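Local structure of cysteine protease-like VirA (Shigella flexneri, 3EB8) at residues D30-D33 and G34-A37; H131-D134 and T135-N138. The protein is a secreted virulence effector of the EspG/VirA family, required for entry into epithelial cells and spread within and between them, although its alpha-tubulin protease activity is disputed. All coordinates share one frame; numbering follows the deposited sequence.

Interaction 1 (D30-D33 and G34-A37); sequences DKMD and GEFA
A type II beta turn from Met-32 to Glu-35 brings the chain into strand 35-41, and the side chain of Glu-35 folds back over the start of that turn. The turn's own backbone bond, from Glu-35 N to Met-32 O, is weak at 3.4 Å. Glu-35 supplies a second link between the same two residues: its OE1 accepts the N-H of Met-32 at 2.9 Å, with the donor well above the carboxylate plane. What makes this possible is an extended glutamate whose CG lies anti to its backbone N (chi1 175°), carrying the carboxylate across to the N-H of Met-32, where the turn begins. Lys-31 meets Glu-35 at two points, packing on its side chain and bonding its backbone. Lys-31 CB packs against the carboxylate carbon, 3.5 Å from Glu-35 CD, while the rest of the chain bends at CG and again near its end to run beside the backbone. There Lys-31 NZ donates to Glu-35 O at 2.7 Å, lying in the carbonyl plane. The lysine thus bonds the glutamate's backbone carbonyl, and Lys-31 NZ stays 6.5 Å from Glu-35 OE2. Met-32 crosses the glutamate at about a right angle, its CB 3.5 Å from Glu-35 OE1, before its thioether end leads away. Gly-34 has the positive phi (76°) that suits the third position of a type II turn. The buried carboxylate has other partners too: OE1 forms a salt bridge with Arg-47 and OE2 a hydrogen bond with Ser-26, so it ties the turn to strand 44-51 and to the chain just after strand 24-25. Farther along, Phe-36 and Ala-37 both face Leu-48 in a classic beta bulge, where strand 35-41 pairs with strand 44-51 in the N-terminal antiparallel sheet.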
ATOM      1  N   ASP A  30      14.059   5.291 -21.386  1.00 78.12           N
ATOM      2  CA  ASP A  30      15.486   5.283 -21.687  1.00 89.80           C
ATOM      3  C   ASP A  30      16.290   4.705 -20.517  1.00 90.37           C
ATOM      4  O   ASP A  30      17.340   5.222 -20.140  1.00106.71           O
ATOM      5  CB  ASP A  30      15.977   6.691 -22.069  1.00 90.13           C
ATOM      6  CG  ASP A  30      15.564   7.746 -21.053  1.00 98.03           C
ATOM      7  OD1 ASP A  30      15.220   7.362 -19.907  1.00109.16           O
ATOM      8  OD2 ASP A  30      15.572   8.949 -21.397  1.00 83.71           O
ATOM      9  N   LYS A  31      15.783   3.624 -19.949  1.00 80.90           N
ATOM     10  CA  LYS A  31      16.493   2.894 -18.911  1.00 71.09           C
ATOM     11  C   LYS A  31      17.343   1.810 -19.555  1.00 69.68           C
ATOM     12  O   LYS A  31      17.134   1.455 -20.717  1.00 75.94           O
ATOM     13  CB  LYS A  31      15.482   2.261 -17.949  1.00 67.80           C
ATOM     14  CG  LYS A  31      14.531   1.280 -18.617  1.00 67.09           C
ATOM     15  CD  LYS A  31      13.176   1.299 -17.935  1.00 73.67           C
ATOM     16  CE  LYS A  31      12.303   0.146 -18.387  1.00 73.56           C
ATOM     17  NZ  LYS A  31      12.755  -1.135 -17.766  1.00 65.29           N
ATOM     18  N   MET A  32      18.299   1.275 -18.808  1.00 69.17           N
ATOM     19  CA  MET A  32      19.101   0.164 -19.305  1.00 70.46           C
ATOM     20  C   MET A  32      18.227  -1.047 -19.559  1.00 70.50           C
ATOM     21  O   MET A  32      17.046  -1.032 -19.226  1.00 69.33           O
ATOM     22  CB  MET A  32      20.209  -0.174 -18.324  1.00 69.95           C
ATOM     23  CG  MET A  32      21.244   0.912 -18.233  1.00 70.37           C
ATOM     24  SD  MET A  32      22.567   0.431 -17.140  1.00 85.70           S
ATOM     25  CE  MET A  32      23.194  -1.026 -17.984  1.00100.19           C
ATOM     26  N   ASP A  33      18.801  -2.086 -20.157  1.00 71.99           N
ATOM     27  CA  ASP A  33      18.060  -3.312 -20.420  1.00 72.28           C
ATOM     28  C   ASP A  33      17.784  -4.050 -19.120  1.00 70.51           C
ATOM     29  O   ASP A  33      18.698  -4.329 -18.351  1.00 77.28           O
ATOM     30  CB  ASP A  33      18.826  -4.229 -21.378  1.00105.08           C
ATOM     31  CG  ASP A  33      18.798  -3.736 -22.815  1.00121.18           C
ATOM     32  OD1 ASP A  33      18.848  -2.503 -23.026  1.00124.31           O
ATOM     33  OD2 ASP A  33      18.730  -4.583 -23.732  1.00128.77           O
ATOM     34  N   GLY A  34      16.521  -4.366 -18.876  1.00 69.46           N
ATOM     35  CA  GLY A  34      16.146  -5.103 -17.686  1.00 67.91           C
ATOM     36  C   GLY A  34      16.143  -4.261 -16.418  1.00 65.99           C
ATOM     37  O   GLY A  34      15.848  -4.766 -15.337  1.00 64.72           O
ATOM     38  N   GLU A  35      16.463  -2.976 -16.546  1.00 65.93           N
ATOM     39  CA  GLU A  35      16.469  -2.073 -15.396  1.00 64.35           C
ATOM     40  C   GLU A  35      15.084  -1.909 -14.778  1.00 62.82           C
ATOM     41  O   GLU A  35      14.109  -1.617 -15.472  1.00 63.04           O
ATOM     42  CB  GLU A  35      17.026  -0.702 -15.786  1.00 64.87           C
ATOM     43  CG  GLU A  35      16.950   0.325 -14.689  1.00 63.48           C
ATOM     44  CD  GLU A  35      17.485   1.675 -15.133  1.00 70.82           C
ATOM     45  OE1 GLU A  35      18.419   1.696 -15.967  1.00 66.92           O
ATOM     46  OE2 GLU A  35      16.975   2.717 -14.654  1.00 63.41           O
ATOM     47  N   PHE A  36      15.012  -2.092 -13.463  1.00 61.43           N
ATOM     48  CA  PHE A  36      13.757  -1.982 -12.743  1.00 60.02           C
ATOM     49  C   PHE A  36      13.815  -0.883 -11.690  1.00 58.95           C
ATOM     50  O   PHE A  36      12.779  -0.427 -11.211  1.00 58.01           O
ATOM     51  CB  PHE A  36      13.372  -3.321 -12.104  1.00 59.47           C
ATOM     52  CG  PHE A  36      14.319  -3.772 -11.033  1.00 59.20           C
ATOM     53  CD1 PHE A  36      14.127  -3.386  -9.715  1.00 57.96           C
ATOM     54  CD2 PHE A  36      15.397  -4.572 -11.342  1.00 60.42           C
ATOM     55  CE1 PHE A  36      14.989  -3.784  -8.730  1.00 57.95           C
ATOM     56  CE2 PHE A  36      16.267  -4.980 -10.352  1.00 60.41           C
ATOM     57  CZ  PHE A  36      16.058  -4.584  -9.043  1.00 59.19           C
ATOM     58  N   ALA A  37      15.018  -0.452 -11.326  1.00 59.25           N
ATOM     59  CA  ALA A  37      15.159   0.666 -10.396  1.00 58.52           C
ATOM     60  C   ALA A  37      16.395   1.514 -10.667  1.00 59.42           C
ATOM     61  O   ALA A  37      17.358   1.063 -11.278  1.00 60.49           O
ATOM     62  CB  ALA A  37      15.158   0.185  -8.974  1.00 57.53           C
TER

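Interaction 2 (H131-D134 and T135-N138)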
ATOM      1  N   HIS A 131     -12.320  -3.927 -17.840  1.00 64.29           N
ATOM      2  CA  HIS A 131     -12.997  -2.663 -18.092  1.00 63.06           C
ATOM      3  C   HIS A 131     -13.769  -2.217 -16.861  1.00 61.62           C
ATOM      4  O   HIS A 131     -14.100  -3.036 -16.003  1.00 64.11           O
ATOM      5  CB  HIS A 131     -13.964  -2.796 -19.265  1.00 65.28           C
ATOM      6  CG  HIS A 131     -13.294  -3.120 -20.561  1.00107.81           C
ATOM      7  ND1 HIS A 131     -13.607  -4.242 -21.304  1.00113.51           N
ATOM      8  CD2 HIS A 131     -12.323  -2.474 -21.247  1.00113.07           C
ATOM      9  CE1 HIS A 131     -12.860  -4.266 -22.394  1.00115.14           C
ATOM     10  NE2 HIS A 131     -12.070  -3.205 -22.382  1.00118.56           N
ATOM     11  N   VAL A 132     -14.060  -0.925 -16.773  1.00 60.02           N
ATOM     12  CA  VAL A 132     -14.971  -0.420 -15.753  1.00 59.09           C
ATOM     13  C   VAL A 132     -16.315  -1.119 -15.883  1.00 61.26           C
ATOM     14  O   VAL A 132     -16.846  -1.259 -16.990  1.00 63.07           O
ATOM     15  CB  VAL A 132     -15.200   1.088 -15.910  1.00 57.75           C
ATOM     16  CG1 VAL A 132     -16.158   1.601 -14.853  1.00 57.07           C
ATOM     17  CG2 VAL A 132     -13.866   1.842 -15.844  1.00 55.94           C
ATOM     18  N   LYS A 133     -16.861  -1.560 -14.759  1.00 61.32           N
ATOM     19  CA  LYS A 133     -18.190  -2.145 -14.730  1.00 63.51           C
ATOM     20  C   LYS A 133     -19.085  -1.319 -13.811  1.00 62.59           C
ATOM     21  O   LYS A 133     -18.598  -0.654 -12.900  1.00 60.43           O
ATOM     22  CB  LYS A 133     -18.118  -3.598 -14.261  1.00 65.22           C
ATOM     23  CG  LYS A 133     -17.334  -4.509 -15.196  1.00 70.71           C
ATOM     24  CD  LYS A 133     -17.113  -5.869 -14.557  1.00 89.06           C
ATOM     25  CE  LYS A 133     -16.148  -6.723 -15.372  1.00 98.74           C
ATOM     26  NZ  LYS A 133     -15.723  -7.943 -14.616  1.00102.62           N
ATOM     27  N   ASP A 134     -20.389  -1.363 -14.066  1.00 64.50           N
ATOM     28  CA  ASP A 134     -21.372  -0.607 -13.294  1.00 64.20           C
ATOM     29  C   ASP A 134     -21.339  -0.953 -11.815  1.00 69.51           C
ATOM     30  O   ASP A 134     -21.896  -0.224 -10.998  1.00 62.78           O
ATOM     31  CB  ASP A 134     -22.785  -0.888 -13.813  1.00 73.59           C
ATOM     32  CG  ASP A 134     -23.029  -0.283 -15.161  1.00103.23           C
ATOM     33  OD1 ASP A 134     -22.136   0.454 -15.636  1.00115.48           O
ATOM     34  OD2 ASP A 134     -24.107  -0.537 -15.745  1.00112.04           O
ATOM     35  N   THR A 135     -20.710  -2.075 -11.481  1.00 63.93           N
ATOM     36  CA  THR A 135     -20.709  -2.560 -10.113  1.00 63.78           C
ATOM     37  C   THR A 135     -19.475  -2.109  -9.336  1.00 65.23           C
ATOM     38  O   THR A 135     -19.404  -2.308  -8.123  1.00 60.71           O
ATOM     39  CB  THR A 135     -20.794  -4.101 -10.067  1.00 66.32           C
ATOM     40  OG1 THR A 135     -19.819  -4.666 -10.950  1.00 66.55           O
ATOM     41  CG2 THR A 135     -22.181  -4.589 -10.479  1.00 69.39           C
ATOM     42  N   ASP A 136     -18.502  -1.515 -10.025  1.00 59.51           N
ATOM     43  CA  ASP A 136     -17.267  -1.080  -9.369  1.00 57.25           C
ATOM     44  C   ASP A 136     -17.511  -0.120  -8.195  1.00 55.73           C
ATOM     45  O   ASP A 136     -18.250   0.856  -8.325  1.00 55.46           O
ATOM     46  CB  ASP A 136     -16.321  -0.429 -10.375  1.00 56.08           C
ATOM     47  CG  ASP A 136     -15.825  -1.395 -11.438  1.00 57.53           C
ATOM     48  OD1 ASP A 136     -16.091  -2.614 -11.356  1.00 59.42           O
ATOM     49  OD2 ASP A 136     -15.148  -0.918 -12.365  1.00 56.99           O
ATOM     50  N   PHE A 137     -16.891  -0.412  -7.052  1.00 55.01           N
ATOM     51  CA  PHE A 137     -16.972   0.443  -5.866  1.00 53.71           C
ATOM     52  C   PHE A 137     -18.356   0.466  -5.230  1.00 59.97           C
ATOM     53  O   PHE A 137     -18.633   1.304  -4.374  1.00 55.23           O
ATOM     54  CB  PHE A 137     -16.505   1.876  -6.167  1.00 51.89           C
ATOM     55  CG  PHE A 137     -15.047   1.974  -6.486  1.00 50.68           C
ATOM     56  CD1 PHE A 137     -14.606   1.957  -7.810  1.00 50.98           C
ATOM     57  CD2 PHE A 137     -14.105   2.069  -5.462  1.00 49.63           C
ATOM     58  CE1 PHE A 137     -13.243   2.024  -8.104  1.00 50.00           C
ATOM     59  CE2 PHE A 137     -12.743   2.144  -5.748  1.00 48.80           C
ATOM     60  CZ  PHE A 137     -12.311   2.112  -7.064  1.00 49.00           C
ATOM     61  N   ASN A 138     -19.227  -0.452  -5.638  1.00 57.09           N
ATOM     62  CA  ASN A 138     -20.549  -0.539  -5.026  1.00 58.68           C
ATOM     63  C   ASN A 138     -20.501  -0.639  -3.497  1.00 65.64           C
ATOM     64  O   ASN A 138     -21.298  -0.013  -2.803  1.00 58.66           O
ATOM     65  CB  ASN A 138     -21.348  -1.719  -5.591  1.00 61.46           C
ATOM     66  CG  ASN A 138     -22.265  -1.313  -6.733  1.00 99.46           C
ATOM     67  OD1 ASN A 138     -22.130  -0.223  -7.304  1.00102.44           O
ATOM     68  ND2 ASN A 138     -23.204  -2.194  -7.080  1.00 91.22           N
TER
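Asp-136 turns its carboxylate back on Lys-133, and two hydrogen bonds running in opposite senses join this pair across a type I beta turn, in the loop between strand 121-123 and helix 140-149. In one, Asp-136 N reaches Lys-133 O at 3.0 Å, the usual turn bond. In the other, Lys-133 N gives its hydrogen to Asp-136 OD2, also at 3.0 Å and nearly straight (166°), approaching from above the carboxylate plane. With CG beside the backbone N of Asp-136 and anti to its carbonyl carbon (chi1 -65°), the short side chain folds over the turn and can serve the residue three positions back.

The carboxylate carbon lies over the turn carbonyl, Asp-136 CG being 3.2 Å from Lys-133 O. Asp-136 OD2 also lies against Val-132, 3.4 Å from Val-132 CA, and the valine and aspartate side chains run at a slant to each other. Asp-136 OD1 is turned toward the lysine, 3.7 Å from Lys-133 CB. Beyond CB the lysine is extended and leads away, leaving Lys-133 NZ 6.3 Å from Asp-136 OD1, so these opposite charges do not touch.

A type II turn from Thr-135 to Asn-138 overlaps the first and closes through Asn-138 N on Thr-135 O. It sends Phe-137 inward, where its ring meets Trp-237 and packs on Leu-338 of helix 335-341. Arg-339 of that helix touches Val-132, Asp-136 and Phe-137.

Chemically, the grip within the turn is amide to carboxylate plus amide to carbonyl. The buried aspartate spends OD2 on a backbone N-H, which would partly offset the cost of burying its charge. Arg-339, packed on Asp-136, may also favour that charge, while the lysine contributes at most at a distance.

How the interactions relate
Both contacts are local and lie near the protein surface, each built round one buried acid: interaction 1 has a glutamate, interaction 2 an aspartate. In each, the acid is the fourth residue of a beta turn and its carboxylate accepts the N-H of the first. The settings differ. Interaction 1 feeds a strand of the N-terminal antiparallel sheet, and its acid also pairs with Arg-47 and a serine hydroxyl outside the turn, besides having a lysine on its carbonyl. Interaction 2 lies in a loop between strand 121-123 and helix 140-149, packed on helix 335-341. The centres of interactions 1 and 2 are about 35 Å apart, and the two share no structural element.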